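Local coordinates for protein N-acetylglucosamine-specific lectin (PDB 6A7T) that binds N-acetylglucosamine-type sugars through a C-type lectin fold, without needing calcium for carbohydrate recognition, at residues Cys25-Gly30 / Gly36-Phe41; Ser29-Phe34 / Glu56-Ala61; Arg46-Ser51 / Glu122-Tyr127; Gly76-Gln81 / Ile133-Asn138; Tyr100-Ile103 / Ser107-Phe110. All blocks are in the same frame, centred on the assembly; numbering follows the deposited sequence.

Interaction 1. Residues Cys25-Gly30 / Gly36-Phe41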
# COMPACT_ATOMS: atom_id res chain seq x y z
N CYS A 25 5.38 3.01 -8.08
CA CYS A 25 5.79 2.85 -9.47
C CYS A 25 6.92 1.84 -9.59
O CYS A 25 7.61 1.83 -10.63
CB CYS A 25 6.19 4.19 -10.07
SG CYS A 25 4.78 5.32 -10.00
N ASP A 26 7.09 1.02 -8.55
CA ASP A 26 8.21 0.04 -8.43
C ASP A 26 7.86 -1.29 -9.11
O ASP A 26 8.73 -2.13 -9.26
CB ASP A 26 8.51 -0.37 -6.98
CG ASP A 26 9.64 0.34 -6.26
OD1 ASP A 26 10.33 1.17 -6.94
OD2 ASP A 26 9.88 -0.04 -5.02
N CYS A 27 6.60 -1.52 -9.43
CA CYS A 27 6.19 -2.89 -9.83
C CYS A 27 6.80 -3.26 -11.19
O CYS A 27 6.94 -2.41 -12.07
CB CYS A 27 4.68 -3.02 -9.85
SG CYS A 27 3.80 -2.68 -8.30
N GLN A 28 7.14 -4.55 -11.34
CA GLN A 28 7.53 -5.16 -12.62
C GLN A 28 6.40 -4.96 -13.66
O GLN A 28 5.19 -4.81 -13.33
CB GLN A 28 7.87 -6.65 -12.44
CG GLN A 28 8.96 -7.02 -11.41
CD GLN A 28 10.37 -7.00 -11.95
OE1 GLN A 28 10.60 -6.61 -13.10
NE2 GLN A 28 11.31 -7.44 -11.14
N SER A 29 6.77 -4.96 -14.95
CA SER A 29 5.81 -4.92 -16.02
C SER A 29 4.78 -6.04 -15.83
O SER A 29 5.13 -7.15 -15.60
CB SER A 29 6.53 -5.08 -17.36
OG SER A 29 5.59 -5.03 -18.42
N GLY A 30 3.50 -5.72 -15.98
CA GLY A 30 2.45 -6.70 -15.80
C GLY A 30 1.96 -6.86 -14.37
O GLY A 30 1.00 -7.59 -14.15
N GLY A 36 0.84 -0.93 -0.71
CA GLY A 36 2.23 -1.12 -0.40
C GLY A 36 2.81 -2.38 -0.99
O GLY A 36 3.98 -2.71 -0.76
N SER A 37 2.01 -3.11 -1.76
CA SER A 37 2.49 -4.35 -2.40
C SER A 37 2.27 -4.29 -3.90
O SER A 37 1.41 -3.58 -4.37
CB SER A 37 1.73 -5.54 -1.88
OG SER A 37 2.05 -5.79 -0.54
N CYS A 38 3.07 -5.09 -4.62
CA CYS A 38 2.87 -5.38 -6.05
C CYS A 38 2.27 -6.79 -6.20
O CYS A 38 2.65 -7.71 -5.51
CB CYS A 38 4.16 -5.26 -6.82
SG CYS A 38 4.85 -3.58 -6.80
N TYR A 39 1.33 -6.91 -7.12
CA TYR A 39 0.60 -8.14 -7.38
C TYR A 39 0.72 -8.56 -8.84
O TYR A 39 0.58 -7.74 -9.77
CB TYR A 39 -0.88 -7.94 -7.09
CG TYR A 39 -1.18 -7.54 -5.67
CD1 TYR A 39 -1.02 -6.23 -5.23
CD2 TYR A 39 -1.64 -8.47 -4.75
CE1 TYR A 39 -1.26 -5.86 -3.91
CE2 TYR A 39 -1.98 -8.10 -3.46
CZ TYR A 39 -1.73 -6.81 -3.02
OH TYR A 39 -2.07 -6.50 -1.73
N LEU A 40 0.81 -9.90 -9.02
CA LEU A 40 0.77 -10.52 -10.34
C LEU A 40 -0.42 -11.47 -10.38
O LEU A 40 -0.46 -12.42 -9.60
CB LEU A 40 2.07 -11.29 -10.57
CG LEU A 40 2.16 -12.02 -11.92
CD1 LEU A 40 2.16 -11.05 -13.07
CD2 LEU A 40 3.40 -12.88 -11.99
N PHE A 41 -1.36 -11.21 -11.29
CA PHE A 41 -2.48 -12.08 -11.57
C PHE A 41 -2.06 -12.97 -12.73
O PHE A 41 -2.19 -12.58 -13.90
CB PHE A 41 -3.73 -11.23 -11.82
CG PHE A 41 -4.14 -10.41 -10.62
CD1 PHE A 41 -3.53 -9.19 -10.34
CD2 PHE A 41 -5.17 -10.83 -9.77
CE1 PHE A 41 -3.93 -8.42 -9.26
CE2 PHE A 41 -5.54 -10.07 -8.67
CZ PHE A 41 -4.93 -8.86 -8.42
O HOH W 1 -1.08 -8.79 -12.93
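Cys27 and Cys38 are joined by a disulfide, with Cys27 SG to Cys38 SG at 2.0 Å. Cys38 lies on strand 37-43 and Cys27 on the irregular loop that precedes strand 32-34. In both cysteines SG stands anti to the carbonyl carbon (chi1 -59° in Cys27, -63° in Cys38). Cys27 CB and Cys38 CB lie 3.8 Å apart across the bridge. The torsion about the S-S bond is -86°, close to a right angle, as in relaxed disulfides. Trp33 of strand 32-34 packs against both half-cystines.

Gly30 is the second point of contact. Its carbonyl O meets the side of Leu40, with Gly30 O to Leu40 CD1 at 3.8 Å. The same oxygen accepts a hydrogen bond from a water at 2.7 Å. That water in turn accepts from Phe41 N at 2.9 Å, so it bridges the loop to the strand backbone. Nearby, Cys25 SG is bonded to Cys22 of the partner chain, and Asp26 forms a salt bridge with Lys70 of that chain. The Cys27-Cys38 bridge is consistent with the extra N-terminal disulfide of long-form C-type lectin domains.

Interaction 2. Residues Ser29-Phe34 / Glu56-Ala61; sequences SGWEWF and ESQNAA
Trp31 meets Gln58 and Ala60 with the outer rim of its indole. The contact is entirely apolar at the touching atoms. Ala60 CB lies 3.9 Å from Trp31 CH2. Gln58 CB lies 3.9 Å from Trp31 CZ2 and 4.1 Å from Trp31 CH2. Both methyl and methylene sit at the ring edge, near its plane, so neither face of the indole is used between these two segments. In Trp31, CG stands anti to the carbonyl carbon (chi1 -63°), and the six-membered ring reaches across to the other segment. The gap it spans is wide, for Trp31 CA and Gln58 CA are 11.1 Å apart.

Polar groups play little part between the two segments. Gln58 touches through CB and not through its amide, and its chain bends at chi2 (-58°).

One backbone bond shapes the receiving side. Asn59 N donates to Glu56 O at 3.1 Å, at the end of helix 48-57. Asn59 itself has positive phi, and Ala60 follows in an extended conformation, its CB directed at Trp31. Further packing comes from strands 37-43 and 148-154: Trp31 also touches Cys38, Leu40 and Thr154, and Ala60 touches Cys152 and Thr154. Trp31, next to the N-terminal hairpin, links it to the turn after the first helix of the lectin domain. With 109 Å² buried and only carbon atoms meeting, the contact implies hydrophobic and dispersion forces with little directional preference.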
# COMPACT_ATOMS: atom_id res chain seq x y z
N SER A 29 6.77 -4.96 -14.95
CA SER A 29 5.81 -4.92 -16.02
C SER A 29 4.78 -6.04 -15.83
O SER A 29 5.13 -7.15 -15.60
CB SER A 29 6.53 -5.08 -17.36
OG SER A 29 5.59 -5.03 -18.42
N GLY A 30 3.50 -5.72 -15.98
CA GLY A 30 2.45 -6.70 -15.80
C GLY A 30 1.96 -6.86 -14.37
O GLY A 30 1.00 -7.59 -14.15
N TRP A 31 2.66 -6.28 -13.39
CA TRP A 31 2.21 -6.29 -11.99
C TRP A 31 1.43 -5.01 -11.68
O TRP A 31 1.61 -4.01 -12.37
CB TRP A 31 3.40 -6.43 -11.06
CG TRP A 31 4.19 -7.70 -11.19
CD1 TRP A 31 4.81 -8.21 -12.30
CD2 TRP A 31 4.51 -8.60 -10.12
NE1 TRP A 31 5.51 -9.35 -12.00
CE2 TRP A 31 5.32 -9.62 -10.67
CE3 TRP A 31 4.17 -8.66 -8.76
CZ2 TRP A 31 5.78 -10.69 -9.92
CZ3 TRP A 31 4.58 -9.75 -8.03
CH2 TRP A 31 5.42 -10.73 -8.60
N GLU A 32 0.59 -5.07 -10.66
CA GLU A 32 -0.23 -3.94 -10.20
C GLU A 32 0.08 -3.63 -8.75
O GLU A 32 0.26 -4.50 -7.96
CB GLU A 32 -1.71 -4.30 -10.20
CG GLU A 32 -2.31 -4.38 -11.56
CD GLU A 32 -3.82 -4.44 -11.35
OE1 GLU A 32 -4.45 -5.38 -11.89
OE2 GLU A 32 -4.36 -3.54 -10.62
N TRP A 33 0.05 -2.34 -8.39
CA TRP A 33 0.30 -1.88 -7.02
C TRP A 33 -1.01 -1.64 -6.27
O TRP A 33 -1.95 -1.06 -6.82
CB TRP A 33 1.11 -0.59 -7.06
CG TRP A 33 1.60 -0.12 -5.73
CD1 TRP A 33 2.80 -0.44 -5.17
CD2 TRP A 33 0.94 0.75 -4.78
NE1 TRP A 33 2.95 0.21 -3.98
CE2 TRP A 33 1.83 0.94 -3.71
CE3 TRP A 33 -0.28 1.43 -4.76
CZ2 TRP A 33 1.54 1.71 -2.59
CZ3 TRP A 33 -0.57 2.22 -3.66
CH2 TRP A 33 0.31 2.34 -2.58
N PHE A 34 -1.01 -2.04 -5.01
CA PHE A 34 -2.06 -1.69 -4.08
C PHE A 34 -1.52 -1.82 -2.67
O PHE A 34 -0.94 -2.82 -2.31
CB PHE A 34 -3.28 -2.60 -4.29
CG PHE A 34 -4.34 -2.37 -3.24
CD1 PHE A 34 -5.17 -1.27 -3.36
CD2 PHE A 34 -4.40 -3.15 -2.10
CE1 PHE A 34 -6.10 -1.00 -2.36
CE2 PHE A 34 -5.36 -2.90 -1.13
CZ PHE A 34 -6.19 -1.82 -1.27
N GLU A 56 7.36 -17.83 -5.43
CA GLU A 56 8.69 -17.77 -4.80
C GLU A 56 9.75 -17.41 -5.84
O GLU A 56 10.66 -16.58 -5.55
CB GLU A 56 9.01 -19.09 -4.12
CG GLU A 56 8.17 -19.32 -2.86
CD GLU A 56 8.16 -20.75 -2.31
OE1 GLU A 56 8.88 -21.63 -2.86
OE2 GLU A 56 7.45 -20.98 -1.34
N SER A 57 9.66 -18.02 -7.03
CA SER A 57 10.62 -17.80 -8.13
C SER A 57 10.60 -16.32 -8.56
O SER A 57 11.63 -15.85 -9.10
CB SER A 57 10.34 -18.71 -9.29
OG SER A 57 9.36 -18.20 -10.16
N GLN A 58 9.49 -15.60 -8.28
CA GLN A 58 9.30 -14.16 -8.67
C GLN A 58 9.65 -13.22 -7.52
O GLN A 58 9.23 -12.04 -7.55
CB GLN A 58 7.89 -13.91 -9.21
CG GLN A 58 7.54 -14.84 -10.39
CD GLN A 58 8.52 -14.70 -11.53
OE1 GLN A 58 9.33 -15.60 -11.83
NE2 GLN A 58 8.53 -13.50 -12.11
N ASN A 59 10.39 -13.69 -6.52
CA ASN A 59 10.68 -12.88 -5.35
C ASN A 59 9.39 -12.37 -4.70
O ASN A 59 9.28 -11.23 -4.21
CB ASN A 59 11.56 -11.67 -5.74
CG ASN A 59 12.19 -10.99 -4.55
OD1 ASN A 59 12.80 -11.66 -3.72
ND2 ASN A 59 12.05 -9.67 -4.46
N ALA A 60 8.44 -13.28 -4.61
CA ALA A 60 7.10 -13.00 -4.14
C ALA A 60 6.59 -14.26 -3.43
O ALA A 60 7.33 -15.16 -3.13
CB ALA A 60 6.27 -12.65 -5.35
N ALA A 61 5.30 -14.27 -3.18
CA ALA A 61 4.61 -15.42 -2.57
C ALA A 61 3.15 -15.36 -2.97
O ALA A 61 2.67 -14.32 -3.32
CB ALA A 61 4.74 -15.36 -1.07

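Interaction 3. Residues Arg46-Ser51 / Glu122-Tyr127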
# COMPACT_ATOMS: atom_id res chain seq x y z
N ARG A 46 -1.42 -23.80 -13.07
CA ARG A 46 -0.51 -24.65 -12.29
C ARG A 46 -1.27 -25.16 -11.06
O ARG A 46 -2.21 -24.53 -10.59
CB ARG A 46 0.70 -23.86 -11.78
CG ARG A 46 1.43 -22.99 -12.79
CD ARG A 46 2.49 -22.15 -12.07
NE ARG A 46 3.22 -21.26 -12.96
CZ ARG A 46 2.78 -20.06 -13.31
NH1 ARG A 46 1.65 -19.61 -12.83
NH2 ARG A 46 3.49 -19.30 -14.13
N GLY A 47 -0.85 -26.33 -10.54
CA GLY A 47 -1.33 -26.82 -9.29
C GLY A 47 -0.95 -25.86 -8.18
O GLY A 47 -0.16 -24.96 -8.41
N TRP A 48 -1.59 -26.00 -7.02
CA TRP A 48 -1.41 -25.00 -5.94
C TRP A 48 0.04 -24.98 -5.49
O TRP A 48 0.61 -23.89 -5.36
CB TRP A 48 -2.35 -25.27 -4.79
CG TRP A 48 -2.29 -24.25 -3.71
CD1 TRP A 48 -3.12 -23.17 -3.59
CD2 TRP A 48 -1.40 -24.20 -2.59
NE1 TRP A 48 -2.83 -22.49 -2.45
CE2 TRP A 48 -1.76 -23.09 -1.83
CE3 TRP A 48 -0.34 -25.01 -2.15
CZ2 TRP A 48 -1.06 -22.73 -0.69
CZ3 TRP A 48 0.26 -24.72 -0.94
CH2 TRP A 48 -0.06 -23.56 -0.25
N GLU A 49 0.62 -26.16 -5.23
CA GLU A 49 2.03 -26.22 -4.84
C GLU A 49 2.92 -25.61 -5.93
O GLU A 49 3.87 -24.90 -5.59
CB GLU A 49 2.47 -27.65 -4.57
CG GLU A 49 1.95 -28.18 -3.27
CD GLU A 49 2.57 -27.58 -2.01
OE1 GLU A 49 3.58 -26.87 -2.10
OE2 GLU A 49 2.05 -27.93 -0.92
N ASP A 50 2.69 -25.93 -7.21
CA ASP A 50 3.51 -25.32 -8.26
C ASP A 50 3.29 -23.80 -8.37
O ASP A 50 4.24 -23.10 -8.74
CB ASP A 50 3.31 -25.98 -9.62
CG ASP A 50 3.94 -27.35 -9.68
OD1 ASP A 50 4.79 -27.67 -8.81
OD2 ASP A 50 3.62 -28.09 -10.65
N SER A 51 2.10 -23.34 -8.02
CA SER A 51 1.84 -21.87 -7.95
C SER A 51 2.64 -21.26 -6.81
O SER A 51 3.16 -20.14 -6.97
CB SER A 51 0.35 -21.57 -7.80
OG SER A 51 -0.39 -22.13 -8.88
N GLU A 122 -7.89 -29.75 5.35
CA GLU A 122 -6.78 -30.38 4.63
C GLU A 122 -6.74 -29.90 3.18
O GLU A 122 -6.26 -30.59 2.31
CB GLU A 122 -6.87 -31.90 4.70
CG GLU A 122 -6.86 -32.37 6.15
CD GLU A 122 -6.45 -33.82 6.36
OE1 GLU A 122 -6.47 -34.60 5.38
OE2 GLU A 122 -6.07 -34.13 7.50
N GLY A 123 -7.20 -28.68 2.96
CA GLY A 123 -7.18 -28.16 1.60
C GLY A 123 -6.27 -26.97 1.39
O GLY A 123 -5.54 -26.52 2.29
N CYS A 124 -6.34 -26.44 0.17
CA CYS A 124 -5.71 -25.16 -0.17
C CYS A 124 -6.78 -24.19 -0.66
O CYS A 124 -7.82 -24.65 -1.08
CB CYS A 124 -4.64 -25.37 -1.22
SG CYS A 124 -3.31 -26.43 -0.62
N MET A 125 -6.47 -22.90 -0.60
CA MET A 125 -7.50 -21.89 -0.83
C MET A 125 -7.38 -21.25 -2.22
O MET A 125 -6.29 -21.05 -2.77
CB MET A 125 -7.48 -20.81 0.23
CG MET A 125 -7.68 -21.35 1.69
SD MET A 125 -7.36 -20.22 2.99
CE MET A 125 -8.57 -18.95 2.59
N ASP A 126 -8.55 -20.88 -2.71
CA ASP A 126 -8.71 -20.06 -3.91
C ASP A 126 -9.74 -18.95 -3.66
O ASP A 126 -10.44 -18.96 -2.67
CB ASP A 126 -9.04 -20.93 -5.11
CG ASP A 126 -10.34 -21.70 -5.09
OD1 ASP A 126 -11.21 -21.34 -4.31
OD2 ASP A 126 -10.46 -22.61 -5.94
N TYR A 127 -9.75 -17.95 -4.55
CA TYR A 127 -10.97 -17.17 -4.86
C TYR A 127 -11.71 -18.00 -5.89
O TYR A 127 -11.12 -18.42 -6.86
CB TYR A 127 -10.64 -15.78 -5.44
CG TYR A 127 -10.38 -14.74 -4.40
CD1 TYR A 127 -11.38 -13.93 -3.86
CD2 TYR A 127 -9.08 -14.53 -3.94
CE1 TYR A 127 -11.10 -12.96 -2.91
CE2 TYR A 127 -8.80 -13.61 -2.95
CZ TYR A 127 -9.81 -12.80 -2.42
OH TYR A 127 -9.52 -11.89 -1.44
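Trp48 CG lies anti to its own backbone nitrogen (chi1 -176°), which carries the indole from the first turn of helix 48-57 to strand 124-130. Cys124 SG is turned anti to the carbonyl carbon (chi1 -63°), and CB and SG both lie over one face of that indole. Cys124 CB sits above the five-membered ring of Trp48, 3.4 Å from its centroid and 4° off the normal, a CH-pi contact. SG lies over the six-membered ring, 3.7 Å from the centroid, a sulfur-aromatic contact. The nearest pair is Cys124 SG and Trp48 CD2 at 3.5 Å. Two conformers of Cys124 were modelled, so these values describe one of them.

This buried contact seats the first helix of the C-type lectin domain on the sheet that also holds strand 136-140. Cys124 forms the disulfide with Cys143, which closes the part of the chain containing sugar-binding Asn138 and His140.

At the indole edge, Met125 O is 3.8 Å from Trp48 NE1, but the N-H is used by Ile89 O. Trp88 meets the indole at a steep angle. Gly47 is the N-cap residue. Gly47 O accepts twice, from Ser51 N at 2.8 Å and from Ser51 OG at 2.9 Å, the hydroxyl lying above the carbonyl plane.

Interaction 4. Residues Gly76-Gln81 / Ile133-Asn138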
# COMPACT_ATOMS: atom_id res chain seq x y z
N GLY A 76 -11.81 -6.72 -7.41
CA GLY A 76 -11.87 -5.72 -8.52
C GLY A 76 -11.17 -6.17 -9.79
O GLY A 76 -11.69 -5.95 -10.89
N VAL A 77 -10.00 -6.81 -9.66
CA VAL A 77 -9.25 -7.29 -10.79
C VAL A 77 -9.89 -8.58 -11.33
O VAL A 77 -10.24 -8.65 -12.53
CB VAL A 77 -7.76 -7.51 -10.42
CG1 VAL A 77 -6.97 -8.05 -11.59
CG2 VAL A 77 -7.12 -6.21 -9.93
N ILE A 78 -10.08 -9.60 -10.49
CA ILE A 78 -10.44 -10.91 -11.04
C ILE A 78 -11.90 -10.91 -11.56
O ILE A 78 -12.21 -11.64 -12.47
CB ILE A 78 -10.14 -12.03 -10.02
CG1 ILE A 78 -10.98 -11.96 -8.76
CG2 ILE A 78 -8.65 -12.00 -9.73
CD1 ILE A 78 -10.57 -12.93 -7.70
N SER A 79 -12.79 -10.10 -10.98
CA SER A 79 -14.22 -10.03 -11.40
C SER A 79 -14.36 -9.34 -12.77
O SER A 79 -15.42 -9.46 -13.40
CB SER A 79 -15.07 -9.35 -10.37
OG SER A 79 -14.82 -7.95 -10.35
N ALA A 80 -13.31 -8.65 -13.22
CA ALA A 80 -13.36 -7.87 -14.51
C ALA A 80 -13.02 -8.76 -15.72
O ALA A 80 -13.03 -8.26 -16.87
CB ALA A 80 -12.42 -6.70 -14.45
N GLN A 81 -12.66 -10.03 -15.51
CA GLN A 81 -12.43 -11.00 -16.56
C GLN A 81 -13.43 -12.15 -16.35
O GLN A 81 -14.07 -12.24 -15.26
CB GLN A 81 -10.98 -11.49 -16.63
CG GLN A 81 -10.46 -12.18 -15.37
CD GLN A 81 -10.91 -13.62 -15.30
OE1 GLN A 81 -10.63 -14.41 -16.18
NE2 GLN A 81 -11.58 -13.97 -14.22
N ILE A 133 -20.87 -18.78 -4.23
CA ILE A 133 -19.56 -18.20 -3.92
C ILE A 133 -19.24 -17.18 -5.04
O ILE A 133 -19.02 -17.57 -6.19
CB ILE A 133 -18.53 -19.34 -3.79
CG1 ILE A 133 -18.93 -20.30 -2.66
CG2 ILE A 133 -17.12 -18.83 -3.62
CD1 ILE A 133 -18.09 -21.56 -2.55
N VAL A 134 -19.27 -15.90 -4.68
CA VAL A 134 -19.12 -14.80 -5.64
C VAL A 134 -17.78 -14.10 -5.43
O VAL A 134 -17.72 -13.08 -4.74
CB VAL A 134 -20.30 -13.82 -5.52
CG1 VAL A 134 -20.29 -12.75 -6.59
CG2 VAL A 134 -21.60 -14.58 -5.54
N TRP A 135 -16.71 -14.66 -6.02
CA TRP A 135 -15.37 -14.15 -5.82
C TRP A 135 -15.06 -14.07 -4.32
O TRP A 135 -14.74 -13.05 -3.77
CB TRP A 135 -15.13 -12.85 -6.59
CG TRP A 135 -15.07 -13.05 -8.07
CD1 TRP A 135 -15.86 -12.43 -9.00
CD2 TRP A 135 -14.23 -13.96 -8.80
NE1 TRP A 135 -15.52 -12.85 -10.26
CE2 TRP A 135 -14.55 -13.80 -10.17
CE3 TRP A 135 -13.22 -14.87 -8.45
CZ2 TRP A 135 -13.88 -14.49 -11.18
CZ3 TRP A 135 -12.59 -15.58 -9.45
CH2 TRP A 135 -12.95 -15.43 -10.79
N GLN A 136 -15.18 -15.23 -3.67
CA GLN A 136 -14.89 -15.41 -2.25
C GLN A 136 -14.04 -16.69 -2.13
O GLN A 136 -13.92 -17.48 -3.09
CB GLN A 136 -16.20 -15.50 -1.46
CG GLN A 136 -16.95 -14.19 -1.39
CD GLN A 136 -18.36 -14.42 -0.90
OE1 GLN A 136 -19.14 -15.19 -1.46
NE2 GLN A 136 -18.65 -13.81 0.22
N TRP A 137 -13.55 -16.95 -0.93
CA TRP A 137 -12.62 -18.08 -0.79
C TRP A 137 -13.34 -19.44 -0.72
O TRP A 137 -14.44 -19.53 -0.17
CB TRP A 137 -11.70 -17.90 0.43
CG TRP A 137 -11.09 -16.58 0.61
CD1 TRP A 137 -10.70 -15.69 -0.34
CD2 TRP A 137 -10.70 -16.02 1.87
NE1 TRP A 137 -10.17 -14.60 0.24
CE2 TRP A 137 -10.15 -14.76 1.60
CE3 TRP A 137 -10.81 -16.43 3.20
CZ2 TRP A 137 -9.69 -13.91 2.59
CZ3 TRP A 137 -10.40 -15.56 4.18
CH2 TRP A 137 -9.80 -14.35 3.89
N ASN A 138 -12.75 -20.48 -1.35
CA ASN A 138 -13.20 -21.86 -1.31
C ASN A 138 -11.98 -22.74 -0.99
O ASN A 138 -10.82 -22.36 -1.30
CB ASN A 138 -13.74 -22.36 -2.64
CG ASN A 138 -14.36 -23.72 -2.55
OD1 ASN A 138 -15.03 -23.97 -1.57
ND2 ASN A 138 -14.11 -24.59 -3.52
O HOH W 2 -17.23 -11.85 -12.60
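Ile78 lies over one face of the Trp135 indole. Its CG1 falls between the backbone N and the carbonyl carbon (chi1 66°), and CD1 continues in an extended line. Ile78 CG1 sits 3.9 Å from the centroid of the six-membered ring of Trp135, 20° off the normal, a CH-pi contact. Ile78 CD1 reaches further toward the rim and touches Trp135 CE3 at 3.4 Å.

Trp135 has positive phi and psi, within a G1 beta bulge in which it and Gln136 both face Leu128. Its ring extends toward the end of helix 68-78. Ser79 meets the pyrrole part of the indole, with Ser79 CA 3.3 Å from Trp135 NE1. Its hydroxyl bonds to Arg75 O.

Gln81 is folded back, its chain bent at chi2 (81°). This fold takes Gln81 NE2 to Ile78 O at 3.0 Å, in the carbonyl plane and close to the plane of its own amide. Its OE1 bonds to Phe84 N. The Gln81 side chain crosses that of Trp135 at about a right angle, with Gln81 NE2 3.8 Å from Trp135 CZ2.

A water at the indole edge accepts from Trp135 NE1 at 3.1 Å and donates to Ser79 O. The contact joins the second helix to the strand carrying sugar-binding Asn138. Its chemistry is mixed: aliphatic carbon covers the ring face, while the indole N-H is met by water and Gln81 NE2 by Ile78 O.

Interaction 5. Residues Tyr100-Ile103 / Ser107-Phe110; sequences YRWI and SISF
Ile108 crosses Trp102 at about a right angle and lies over one face of the indole. Strand 99-102 here borders the long loop region of the C-type lectin fold, and Ile108 is the centre of an inverse gamma turn in that loop. Its CG1, anti to the carbonyl carbon (chi1 -53°), stands above the five-membered ring of Trp102, 3.9 Å from the centroid and 14° off the normal. Ile108 CG2 approaches the benzo part, with Trp102 CZ2 at 3.8 Å. Ile108 CD1 touches Tyr100 CB at 3.9 Å. Ile108 thus meets the indole face of Trp102 but the CB of Tyr100 rather than its ring. Trp137 packs edge-to-face with Trp102 and also touches Ile108.

Arg101 bends at chi2 and chi3, which lays one face of its guanidinium over the backbone of Ser107. Ser107 N stands above that plane and is not bonded to it. The guanidinium N-H groups are used elsewhere: NE bonds to Gly105 O, and NH1 forms a salt bridge with Glu99. Tyr100 OH bonds to Ala120 O.

Two waters bridge the segments. One accepts from Trp102 NE1 and from Phe110 N. The other donates to Tyr100 O at 2.7 Å and accepts from Ile108 N at 2.9 Å.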
# COMPACT_ATOMS: atom_id res chain seq x y z
N TYR A 100 -7.07 -23.48 8.73
CA TYR A 100 -6.50 -22.74 7.63
C TYR A 100 -5.68 -21.54 8.17
O TYR A 100 -6.08 -20.75 9.04
CB TYR A 100 -7.60 -22.38 6.61
CG TYR A 100 -8.15 -23.56 5.87
CD1 TYR A 100 -7.57 -24.03 4.70
CD2 TYR A 100 -9.29 -24.24 6.32
CE1 TYR A 100 -8.04 -25.13 4.01
CE2 TYR A 100 -9.77 -25.35 5.65
CZ TYR A 100 -9.13 -25.83 4.52
OH TYR A 100 -9.50 -26.94 3.84
N ARG A 101 -4.49 -21.36 7.57
CA ARG A 101 -3.57 -20.29 7.85
C ARG A 101 -3.01 -19.75 6.52
O ARG A 101 -2.94 -20.47 5.53
CB ARG A 101 -2.39 -20.79 8.70
CG ARG A 101 -2.77 -21.45 10.02
CD ARG A 101 -3.34 -20.49 11.03
NE ARG A 101 -2.33 -19.61 11.60
CZ ARG A 101 -2.26 -19.28 12.90
NH1 ARG A 101 -3.23 -19.64 13.71
NH2 ARG A 101 -1.20 -18.60 13.35
N TRP A 102 -2.61 -18.50 6.53
CA TRP A 102 -1.85 -17.95 5.42
C TRP A 102 -0.49 -18.63 5.38
O TRP A 102 -0.00 -19.10 6.38
CB TRP A 102 -1.71 -16.43 5.53
CG TRP A 102 -3.03 -15.73 5.48
CD1 TRP A 102 -3.56 -14.93 6.44
CD2 TRP A 102 -3.98 -15.75 4.41
NE1 TRP A 102 -4.79 -14.45 6.07
CE2 TRP A 102 -5.08 -14.96 4.83
CE3 TRP A 102 -4.03 -16.39 3.16
CZ2 TRP A 102 -6.19 -14.77 4.01
CZ3 TRP A 102 -5.15 -16.23 2.38
CH2 TRP A 102 -6.22 -15.44 2.82
N ILE A 103 0.13 -18.62 4.21
CA ILE A 103 1.37 -19.41 4.03
C ILE A 103 2.57 -18.80 4.77
O ILE A 103 3.56 -19.51 4.93
CB ILE A 103 1.70 -19.64 2.56
CG1 ILE A 103 1.81 -18.31 1.82
CG2 ILE A 103 0.72 -20.63 1.94
CD1 ILE A 103 2.51 -18.44 0.48
N SER A 107 -2.62 -16.21 11.20
CA SER A 107 -4.06 -16.56 11.30
C SER A 107 -4.85 -15.74 10.28
O SER A 107 -4.45 -14.63 9.98
CB SER A 107 -4.64 -16.32 12.67
OG SER A 107 -4.26 -15.03 13.11
N ILE A 108 -5.94 -16.33 9.81
CA ILE A 108 -6.87 -15.71 8.85
C ILE A 108 -7.86 -14.88 9.66
O ILE A 108 -8.92 -15.38 10.05
CB ILE A 108 -7.51 -16.76 7.91
CG1 ILE A 108 -6.43 -17.64 7.25
CG2 ILE A 108 -8.39 -16.08 6.88
CD1 ILE A 108 -6.90 -18.53 6.10
N SER A 109 -7.48 -13.62 9.91
CA SER A 109 -8.22 -12.63 10.75
C SER A 109 -9.45 -12.07 10.03
O SER A 109 -10.44 -11.73 10.66
CB SER A 109 -7.34 -11.50 11.18
OG SER A 109 -6.33 -11.96 12.09
N PHE A 110 -9.37 -11.94 8.70
CA PHE A 110 -10.46 -11.40 7.90
C PHE A 110 -11.24 -12.55 7.30
O PHE A 110 -10.64 -13.43 6.71
CB PHE A 110 -9.89 -10.45 6.83
CG PHE A 110 -10.86 -10.22 5.71
CD1 PHE A 110 -11.91 -9.33 5.86
CD2 PHE A 110 -10.73 -10.90 4.51
CE1 PHE A 110 -12.81 -9.12 4.82
CE2 PHE A 110 -11.63 -10.70 3.48
CZ PHE A 110 -12.67 -9.81 3.64
O HOH W 3 -6.63 -18.88 10.92
O HOH W 4 -7.08 -12.57 6.86

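How the interactions relate
Interaction 3 is the buried contact of the set, and interaction 2 lies at the surface; interactions 1, 4 and 5 are partly buried. Interactions 1 and 2 share Ser29 and Gly30 and serve the sheet with strands 32-34 and 37-43. Interactions 3, 4 and 5 reach the other sheet, and Trp137 packs on both Met125 and Ile108. Helix 48-57 is used at its start in interaction 3, and the turn just after it in interaction 2. Phe41 packs on Val77 and Ile78, joining interactions 1 and 4. Interaction 1 is built round a disulfide. Interactions 3, 4 and 5 use indole faces, whereas interaction 2 uses an indole edge. Bridging waters occur in 1, 4 and 5.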